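Local coordinates for protein 1d10 (Caenorhabditis elegans, PDB 1T9F), which is of unknown function but folds as a beta-trefoil of MIR motifs resembling SDF2, and is probably secretory, its precursor bearing a signal sequence, at residues A[6-10]-A[63-69]; A[12-18]-A[171-177]; A[93-97]-A[146-150]; A[99-103]-A[159-163]. All coordinates share one frame; numbering follows the deposited sequence.

Interaction 1 (A[6-10]-A[63-69]); sequences FVTCY and CNRGDAI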
# COMPACT_ATOMS: atom_id res chain seq x y z
N PHE A 6 3.87 17.81 -5.02
CA PHE A 6 2.87 16.76 -5.05
C PHE A 6 3.29 15.43 -5.67
O PHE A 6 4.21 15.37 -6.48
CB PHE A 6 1.60 17.26 -5.75
CG PHE A 6 1.86 17.98 -7.04
CD1 PHE A 6 2.43 17.32 -8.12
CD2 PHE A 6 1.52 19.32 -7.17
CE1 PHE A 6 2.67 17.99 -9.32
CE2 PHE A 6 1.75 19.99 -8.37
CZ PHE A 6 2.33 19.33 -9.45
N VAL A 7 2.61 14.37 -5.25
CA VAL A 7 2.86 13.03 -5.75
C VAL A 7 2.17 12.93 -7.10
O VAL A 7 1.02 13.36 -7.24
CB VAL A 7 2.26 11.98 -4.79
CG1 VAL A 7 2.55 10.59 -5.29
CG2 VAL A 7 2.83 12.18 -3.39
N THR A 8 2.86 12.37 -8.08
CA THR A 8 2.31 12.28 -9.43
C THR A 8 1.99 10.88 -9.92
O THR A 8 2.53 9.88 -9.45
CB THR A 8 3.27 12.94 -10.43
OG1 THR A 8 4.49 12.19 -10.49
CG2 THR A 8 3.59 14.37 -10.00
N CYS A 9 1.10 10.81 -10.91
CA CYS A 9 0.68 9.54 -11.47
C CYS A 9 1.83 8.85 -12.18
O CYS A 9 2.58 9.47 -12.92
CB CYS A 9 -0.49 9.79 -12.42
SG CYS A 9 -1.69 8.44 -12.43
N TYR A 10 1.96 7.55 -11.93
CA TYR A 10 3.02 6.70 -12.49
C TYR A 10 4.39 6.95 -11.85
O TYR A 10 5.40 6.43 -12.32
CB TYR A 10 3.12 6.85 -14.01
CG TYR A 10 1.92 6.27 -14.71
CD1 TYR A 10 1.54 4.95 -14.50
CD2 TYR A 10 1.14 7.05 -15.56
CE1 TYR A 10 0.41 4.42 -15.12
CE2 TYR A 10 0.01 6.54 -16.17
CZ TYR A 10 -0.35 5.22 -15.95
OH TYR A 10 -1.47 4.72 -16.56
N CYS A 63 -4.85 8.52 -16.33
CA CYS A 63 -4.07 9.69 -15.96
C CYS A 63 -2.85 9.81 -16.86
O CYS A 63 -2.54 8.91 -17.63
CB CYS A 63 -3.59 9.55 -14.52
SG CYS A 63 -2.23 8.34 -14.38
N ASN A 64 -2.16 10.94 -16.75
CA ASN A 64 -0.96 11.19 -17.52
C ASN A 64 0.23 11.27 -16.58
O ASN A 64 0.16 11.93 -15.54
CB ASN A 64 -1.10 12.50 -18.29
CG ASN A 64 -2.13 12.43 -19.39
OD1 ASN A 64 -2.79 13.41 -19.70
ND2 ASN A 64 -2.27 11.26 -20.00
N ARG A 65 1.32 10.59 -16.92
CA ARG A 65 2.51 10.63 -16.09
C ARG A 65 2.78 12.08 -15.74
O ARG A 65 2.76 12.95 -16.62
CB ARG A 65 3.71 10.03 -16.84
CG ARG A 65 3.40 9.58 -18.26
CD ARG A 65 3.09 10.77 -19.17
NE ARG A 65 2.40 10.38 -20.39
CZ ARG A 65 1.98 11.23 -21.32
NH1 ARG A 65 2.18 12.54 -21.16
NH2 ARG A 65 1.35 10.79 -22.40
N GLY A 66 3.01 12.36 -14.47
CA GLY A 66 3.27 13.73 -14.06
C GLY A 66 2.03 14.41 -13.49
O GLY A 66 2.12 15.46 -12.86
N ASP A 67 0.86 13.80 -13.71
CA ASP A 67 -0.38 14.36 -13.19
C ASP A 67 -0.39 14.30 -11.67
O ASP A 67 -0.02 13.29 -11.08
CB ASP A 67 -1.60 13.59 -13.73
CG ASP A 67 -1.92 13.94 -15.16
OD1 ASP A 67 -1.28 14.86 -15.71
OD2 ASP A 67 -2.83 13.31 -15.74
N ALA A 68 -0.81 15.39 -11.05
CA ALA A 68 -0.88 15.44 -9.60
C ALA A 68 -2.05 14.57 -9.17
O ALA A 68 -3.02 14.42 -9.90
CB ALA A 68 -1.10 16.87 -9.13
N ILE A 69 -1.93 13.97 -7.99
CA ILE A 69 -3.01 13.14 -7.48
C ILE A 69 -3.73 13.98 -6.44
O ILE A 69 -3.09 14.51 -5.52
CB ILE A 69 -2.49 11.85 -6.84
CG1 ILE A 69 -1.79 11.00 -7.90
CG2 ILE A 69 -3.64 11.08 -6.19
CD1 ILE A 69 -1.08 9.81 -7.34
O HOH W 1 -3.41 6.45 -17.86
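The methyl of Ala68 sits squarely over one face of the Phe6 ring, 3.8 Å from CB to the ring centroid, while Thr8 CG2 lies at that ring's edge in its plane. A chi1 of 47° sets CG of Phe6 between its own N and carbonyl carbon, swinging the ring over Ala68, where a single methyl gives a close CH-pi contact. The Tyr10 ring has Arg65 N and a water at its edge, and Cys63 SG approaches it obliquely, 3.4 Å from Tyr10 CE2, as a sulfur-aromatic contact. That sulfur is bonded to Cys9 SG in a disulfide with a chi3 of -87°, close to the relaxed value.

Beside this covalent link the backbones form a single bridge at Thr8 and Ala68. Cys9 N donates to Asp67 O at 2.7 Å, and Ile69 N to Val7 O at 3.1 Å; a weak bond runs from Gly66 N to Cys9 O. Residues 64-67 make a type II turn, whose third position, with positive phi, suits Gly66. Asp67 OD2 receives Asn64 N from above the carboxylate plane, bracing the turn. Beneath, Val7 and Ile69 pack on Ile55 of strand 53-57, and the Tyr10 ring meets Phe56 edge-to-face.

A water bridges Tyr10 OH and Cys63 N, whereas Arg65 N is buried with no partner. Chemically, the disulfide covalently fixes the segment leading into strand 12-17 to the loop before strand 74-79, a crosslink consistent with folding in the oxidising secretory pathway.

Interaction 2 (A[12-18]-A[171-177]); sequences VLKFINA and AWKVAEG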
# COMPACT_ATOMS: atom_id res chain seq x y z
N VAL A 12 7.26 6.43 -9.05
CA VAL A 12 7.65 5.22 -8.33
C VAL A 12 8.25 5.67 -7.02
O VAL A 12 9.15 6.51 -7.00
CB VAL A 12 8.73 4.42 -9.09
CG1 VAL A 12 9.17 3.24 -8.25
CG2 VAL A 12 8.18 3.94 -10.41
N LEU A 13 7.77 5.11 -5.92
CA LEU A 13 8.28 5.51 -4.61
C LEU A 13 8.10 4.46 -3.53
O LEU A 13 7.56 3.39 -3.77
CB LEU A 13 7.60 6.82 -4.21
CG LEU A 13 6.13 6.91 -4.62
CD1 LEU A 13 5.32 6.01 -3.73
CD2 LEU A 13 5.62 8.33 -4.53
N LYS A 14 8.57 4.79 -2.33
CA LYS A 14 8.47 3.91 -1.17
C LYS A 14 7.43 4.48 -0.22
O LYS A 14 7.31 5.70 -0.08
CB LYS A 14 9.81 3.82 -0.44
CG LYS A 14 10.95 3.28 -1.27
CD LYS A 14 12.28 3.67 -0.63
CE LYS A 14 13.46 3.25 -1.48
NZ LYS A 14 14.69 4.03 -1.12
N PHE A 15 6.69 3.59 0.44
CA PHE A 15 5.68 3.99 1.42
C PHE A 15 6.21 3.62 2.79
O PHE A 15 6.34 2.44 3.12
CB PHE A 15 4.35 3.28 1.16
CG PHE A 15 3.63 3.77 -0.07
CD1 PHE A 15 4.05 3.39 -1.34
CD2 PHE A 15 2.57 4.66 0.04
CE1 PHE A 15 3.43 3.89 -2.48
CE2 PHE A 15 1.94 5.17 -1.09
CZ PHE A 15 2.38 4.79 -2.35
N ILE A 16 6.53 4.63 3.60
CA ILE A 16 7.08 4.41 4.93
C ILE A 16 6.03 4.57 6.03
O ILE A 16 5.30 5.57 6.05
CB ILE A 16 8.24 5.39 5.20
CG1 ILE A 16 9.33 5.21 4.13
CG2 ILE A 16 8.81 5.17 6.61
CD1 ILE A 16 10.49 6.15 4.30
N ASN A 17 5.95 3.62 6.94
CA ASN A 17 4.98 3.75 8.02
C ASN A 17 5.49 4.80 9.00
O ASN A 17 6.56 4.66 9.60
CB ASN A 17 4.75 2.41 8.71
CG ASN A 17 3.60 2.46 9.69
OD1 ASN A 17 3.78 2.80 10.86
ND2 ASN A 17 2.40 2.14 9.22
N ALA A 18 4.71 5.87 9.14
CA ALA A 18 5.05 6.99 10.01
C ALA A 18 5.55 6.67 11.41
O ALA A 18 6.59 7.17 11.84
CB ALA A 18 3.86 7.93 10.10
N ALA A 171 -1.01 5.47 9.67
CA ALA A 171 -0.38 6.64 9.06
C ALA A 171 0.84 6.28 8.21
O ALA A 171 1.75 5.60 8.68
CB ALA A 171 -0.00 7.64 10.12
N TRP A 172 0.86 6.75 6.97
CA TRP A 172 1.98 6.49 6.07
C TRP A 172 2.57 7.80 5.55
O TRP A 172 1.93 8.85 5.59
CB TRP A 172 1.54 5.64 4.87
CG TRP A 172 0.97 4.30 5.26
CD1 TRP A 172 -0.32 4.03 5.60
CD2 TRP A 172 1.70 3.07 5.38
NE1 TRP A 172 -0.45 2.69 5.93
CE2 TRP A 172 0.78 2.09 5.81
CE3 TRP A 172 3.04 2.71 5.17
CZ2 TRP A 172 1.15 0.76 6.03
CZ3 TRP A 172 3.41 1.38 5.40
CH2 TRP A 172 2.47 0.43 5.83
N LYS A 173 3.79 7.69 5.05
CA LYS A 173 4.54 8.81 4.50
C LYS A 173 5.25 8.33 3.24
O LYS A 173 5.76 7.21 3.20
CB LYS A 173 5.56 9.29 5.53
CG LYS A 173 6.55 10.29 5.02
CD LYS A 173 7.67 10.53 6.04
CE LYS A 173 8.41 9.23 6.34
NZ LYS A 173 9.57 9.40 7.25
N VAL A 174 5.27 9.17 2.21
CA VAL A 174 5.91 8.81 0.95
C VAL A 174 7.36 9.28 0.91
O VAL A 174 7.73 10.23 1.58
CB VAL A 174 5.14 9.43 -0.25
CG1 VAL A 174 6.01 9.45 -1.49
CG2 VAL A 174 3.88 8.63 -0.52
N ALA A 175 8.18 8.59 0.12
CA ALA A 175 9.59 8.94 -0.03
C ALA A 175 10.05 8.48 -1.41
O ALA A 175 9.64 7.42 -1.90
CB ALA A 175 10.42 8.28 1.06
N GLU A 176 10.90 9.27 -2.05
CA GLU A 176 11.39 8.88 -3.36
C GLU A 176 12.52 7.88 -3.24
O GLU A 176 13.60 8.20 -2.75
CB GLU A 176 11.87 10.09 -4.16
CG GLU A 176 12.53 9.69 -5.46
CD GLU A 176 11.98 10.44 -6.66
OE1 GLU A 176 12.34 11.62 -6.84
OE2 GLU A 176 11.17 9.84 -7.40
N GLY A 177 12.25 6.65 -3.67
CA GLY A 177 13.28 5.63 -3.63
C GLY A 177 14.25 5.98 -4.73
O GLY A 177 15.41 6.34 -4.48
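Leu13 and Val174 meet at the apolar centre, their side chains crossing at about a right angle with CD2 of Leu13 only 3.3 Å from CG1 of Val174, tighter than normal packing. Val174 CG1 lies anti to its backbone N (chi1 162°), which leaves CG2 to rest against Phe15 CE2 at 4.0 Å. These branched and aromatic groups suit the buried side of the sheet, which Asn17 and Trp172 share. There Asn17 CB lies over the six-membered ring of the indole as a CH-pi contact, 4.2 Å from its centroid, and ND2 stands over the same face, the amide turned 87° to the ring; that amide donates to Gly169 O, and Trp172 NE1 to Leu143 O.

On the other face Ile16 CD1 touches Ala175 CB at 3.9 Å, and the aliphatic part of Lys173 runs alongside Ile16. Extended Lys14 reaches past Gly177 to a salt bridge with Asp47.

Between the faces, the antiparallel strands pair Lys14 with Ala175 and Ile16 with Lys173, each through two backbone bonds. Ala18 N adds a fifth bond, to Ala171 O.

This seam closes the six-stranded beta-trefoil barrel; beyond it strand 12-17 pairs with 53-57 and strand 172-175 with 131-136.

Interaction 3 (A[93-97]-A[146-150]); sequences APLSK and SGQQF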
# COMPACT_ATOMS: atom_id res chain seq x y z
N ALA A 93 -6.77 -11.73 7.94
CA ALA A 93 -5.33 -11.50 7.96
C ALA A 93 -4.62 -12.78 8.38
O ALA A 93 -5.20 -13.64 9.04
CB ALA A 93 -4.99 -10.37 8.93
N PRO A 94 -3.34 -12.94 7.99
CA PRO A 94 -2.56 -14.13 8.33
C PRO A 94 -2.26 -14.35 9.82
O PRO A 94 -2.36 -15.47 10.30
CB PRO A 94 -1.29 -13.96 7.50
CG PRO A 94 -1.13 -12.48 7.44
CD PRO A 94 -2.54 -12.02 7.16
N LEU A 95 -1.88 -13.30 10.53
CA LEU A 95 -1.56 -13.43 11.95
C LEU A 95 -2.56 -12.72 12.85
O LEU A 95 -2.64 -13.00 14.05
CB LEU A 95 -0.15 -12.89 12.25
CG LEU A 95 1.02 -13.52 11.50
CD1 LEU A 95 2.31 -12.80 11.89
CD2 LEU A 95 1.12 -15.01 11.81
N SER A 96 -3.32 -11.79 12.28
CA SER A 96 -4.32 -11.06 13.05
C SER A 96 -5.71 -11.42 12.56
O SER A 96 -6.25 -10.81 11.64
CB SER A 96 -4.09 -9.56 12.92
OG SER A 96 -2.86 -9.19 13.52
N LYS A 97 -6.29 -12.43 13.21
CA LYS A 97 -7.62 -12.93 12.87
C LYS A 97 -8.71 -11.86 12.81
O LYS A 97 -9.63 -11.95 12.00
CB LYS A 97 -8.03 -14.00 13.89
CG LYS A 97 -7.16 -15.25 13.88
CD LYS A 97 -7.40 -16.09 12.63
CE LYS A 97 -6.74 -17.46 12.76
NZ LYS A 97 -7.15 -18.40 11.67
N SER A 146 -0.50 -4.21 11.61
CA SER A 146 -1.25 -4.83 12.70
C SER A 146 -0.48 -4.74 14.01
O SER A 146 -1.07 -4.82 15.08
CB SER A 146 -1.51 -6.31 12.39
OG SER A 146 -0.29 -7.03 12.46
N GLY A 147 0.83 -4.58 13.90
CA GLY A 147 1.67 -4.50 15.09
C GLY A 147 2.34 -5.84 15.32
O GLY A 147 3.18 -5.99 16.20
N GLN A 148 1.96 -6.82 14.51
CA GLN A 148 2.53 -8.15 14.60
C GLN A 148 3.70 -8.26 13.64
O GLN A 148 3.79 -7.52 12.66
CB GLN A 148 1.48 -9.21 14.25
CG GLN A 148 0.40 -9.36 15.29
CD GLN A 148 0.97 -9.76 16.64
OE1 GLN A 148 1.62 -10.80 16.77
NE2 GLN A 148 0.73 -8.93 17.65
N GLN A 149 4.60 -9.19 13.93
CA GLN A 149 5.77 -9.43 13.08
C GLN A 149 5.80 -10.90 12.69
O GLN A 149 5.35 -11.76 13.44
CB GLN A 149 7.05 -9.07 13.83
CG GLN A 149 7.28 -7.58 14.03
CD GLN A 149 8.63 -7.29 14.67
OE1 GLN A 149 9.64 -7.92 14.33
NE2 GLN A 149 8.66 -6.33 15.59
N PHE A 150 6.34 -11.18 11.51
CA PHE A 150 6.44 -12.55 11.03
C PHE A 150 7.73 -13.20 11.50
O PHE A 150 8.66 -12.53 11.95
CB PHE A 150 6.43 -12.60 9.51
CG PHE A 150 5.12 -12.24 8.90
CD1 PHE A 150 4.04 -13.12 8.97
CD2 PHE A 150 4.96 -11.03 8.22
CE1 PHE A 150 2.82 -12.80 8.39
CE2 PHE A 150 3.74 -10.70 7.63
CZ PHE A 150 2.67 -11.59 7.72
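Leu95 lays its CD1 methyl against the Phe150 ring, approaching obliquely to within 3.4 Å of CD1 of Phe150. With chi1 at -58° and chi2 at 178°, the leucine is drawn out toward the aromatic and reaches it with that one branch. Pro94 comes from another direction: its CG lies in the ring plane, 3.9 Å from Phe150 CZ, so the rigid pyrrolidine abuts the edge.

Beside this apolar patch Ser96 OG makes van der Waals contacts, 3.4 Å from Ser146 CB and 3.7 Å from Gln148 CG. The polar link is Glu159: OE2 accepts from Leu95 N and OE1 probably bonds to Ser96 OG, while the bond between Ser146 OG and OE1 is too short to trust in detail. Ser146 OG also receives Gln148 N at 3.1 Å, an ST turn round the corner at Gly147, whose positive phi suits glycine.

The contact joins the loop between strands 85-89 and 100-105 to the corner between strands 142-146 and 148-149, on the surface of the trefoil. With no hydrogen bond directly across it, hydrophobic packing is joined by Glu159, where the backbone N-H of Leu95 and a serine hydroxyl would be expected to suit a carboxylate.

Interaction 4 (A[99-103]-A[159-163]); sequences HQEVS and EVVGT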
# COMPACT_ATOMS: atom_id res chain seq x y z
N HIS A 99 -8.43 -8.92 11.77
CA HIS A 99 -8.25 -8.01 10.66
C HIS A 99 -8.35 -8.64 9.28
O HIS A 99 -8.31 -9.87 9.13
CB HIS A 99 -6.92 -7.27 10.80
CG HIS A 99 -6.88 -6.33 11.97
ND1 HIS A 99 -7.92 -5.48 12.26
CD2 HIS A 99 -5.93 -6.10 12.90
CE1 HIS A 99 -7.62 -4.76 13.33
NE2 HIS A 99 -6.41 -5.12 13.74
N GLN A 100 -8.50 -7.77 8.30
CA GLN A 100 -8.65 -8.15 6.90
C GLN A 100 -7.28 -8.31 6.24
O GLN A 100 -6.34 -7.57 6.55
CB GLN A 100 -9.47 -7.07 6.21
CG GLN A 100 -9.83 -7.31 4.77
CD GLN A 100 -10.77 -6.23 4.26
OE1 GLN A 100 -11.93 -6.16 4.66
NE2 GLN A 100 -10.26 -5.36 3.40
N GLU A 101 -7.18 -9.28 5.34
CA GLU A 101 -5.94 -9.58 4.63
C GLU A 101 -5.63 -8.53 3.57
O GLU A 101 -6.53 -7.99 2.92
CB GLU A 101 -6.04 -10.95 3.95
CG GLU A 101 -4.74 -11.47 3.35
CD GLU A 101 -4.97 -12.58 2.33
OE1 GLU A 101 -5.23 -12.26 1.14
OE2 GLU A 101 -4.89 -13.77 2.70
N VAL A 102 -4.34 -8.26 3.40
CA VAL A 102 -3.88 -7.32 2.38
C VAL A 102 -2.86 -8.12 1.58
O VAL A 102 -1.93 -8.68 2.13
CB VAL A 102 -3.23 -6.07 3.00
CG1 VAL A 102 -2.55 -5.25 1.92
CG2 VAL A 102 -4.30 -5.23 3.68
N SER A 103 -3.04 -8.17 0.26
CA SER A 103 -2.14 -8.96 -0.57
C SER A 103 -1.66 -8.20 -1.80
O SER A 103 -2.06 -7.06 -2.03
CB SER A 103 -2.87 -10.23 -1.01
OG SER A 103 -4.04 -9.90 -1.74
N GLU A 159 3.47 -7.35 9.85
CA GLU A 159 2.24 -7.75 9.19
C GLU A 159 1.46 -6.51 8.76
O GLU A 159 1.30 -5.57 9.54
CB GLU A 159 1.36 -8.60 10.13
CG GLU A 159 -0.01 -8.94 9.54
CD GLU A 159 -0.96 -9.59 10.55
OE1 GLU A 159 -0.94 -9.18 11.73
OE2 GLU A 159 -1.74 -10.48 10.15
N VAL A 160 1.01 -6.52 7.51
CA VAL A 160 0.23 -5.43 6.94
C VAL A 160 -1.20 -5.97 6.78
O VAL A 160 -1.40 -7.05 6.22
CB VAL A 160 0.78 -5.01 5.56
CG1 VAL A 160 -0.16 -4.00 4.91
CG2 VAL A 160 2.18 -4.42 5.69
N VAL A 161 -2.18 -5.22 7.26
CA VAL A 161 -3.56 -5.67 7.18
C VAL A 161 -4.54 -4.53 6.95
O VAL A 161 -4.16 -3.36 6.85
CB VAL A 161 -4.00 -6.39 8.47
CG1 VAL A 161 -3.04 -7.52 8.81
CG2 VAL A 161 -4.08 -5.39 9.61
N GLY A 162 -5.82 -4.89 6.88
CA GLY A 162 -6.87 -3.92 6.68
C GLY A 162 -7.67 -3.81 7.96
O GLY A 162 -8.27 -4.79 8.41
N THR A 163 -7.68 -2.63 8.56
CA THR A 163 -8.40 -2.43 9.80
C THR A 163 -9.69 -1.66 9.56
O THR A 163 -9.74 -0.74 8.74
CB THR A 163 -7.54 -1.67 10.82
OG1 THR A 163 -7.14 -0.41 10.26
CG2 THR A 163 -6.29 -2.48 11.16
O HOH W 2 -2.40 -9.40 5.27
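His99 and Thr163 lie side by side, and the threonine methyl CG2 sits over one face of the imidazole, 3.6 Å from the ring centroid and offset toward its rim. In Thr163 a chi1 of 58° sends OG1 between the backbone N and carbonyl carbon, where it bonds to Ser165 O, and leaves CG2 anti to the carbonyl carbon for the CH-pi contact. One side chain thus serves a polar and an apolar neighbour, as a threonine can. Val161 reaches the same histidine at about a right angle, its CG2 3.6 Å from His99 CB.

Antiparallel pairing of Gln100 with Gly162 holds these groups in place: Gln100 N donates to Gly162 O at 3.0 Å, and Gly162 N to Gln100 O at 2.7 Å. Strands 100-105 and 158-163 belong to the hairpin triplet that caps one end of the beta-trefoil barrel, and both also pair with strand 38-43. Their local directions differ by 126°, consistent with the strands diverging after this pair. A water fills in, accepting from Val102 N and donating to Val160 O.

Gln100, extended with chi1 at -176°, carries its amide to Ser88 and Thr139. Missing a side chain, Gly162 leaves room for Gln100 CB close by. Val102 CG2 rests 3.4 Å from Val161 C, while its CG1, turned anti to the backbone N, obliquely meets Val160 CG1 beside Leu143.

From the N terminus, residues 6-10 enter interaction 1, and strand 12-17 follows into interaction 2. Interaction 1 closes first, at 63-69, while interaction 2 waits until 171-177 near the C terminus, so the two cross; they also touch, Val7 against Leu13. Interactions 3 and 4 are nested within the loop closed by interaction 2. They open at 93-97 and 99-103, close at 146-150 and 159-163, and so cross each other, meeting through Glu159. Interaction 2 joins the barrel's first and last strands, interaction 1 ties loops beside it, and interactions 3 and 4, whose centres are about 8 Å apart, join the second and third MIR regions at the cap, across the chain's centre from interaction 1.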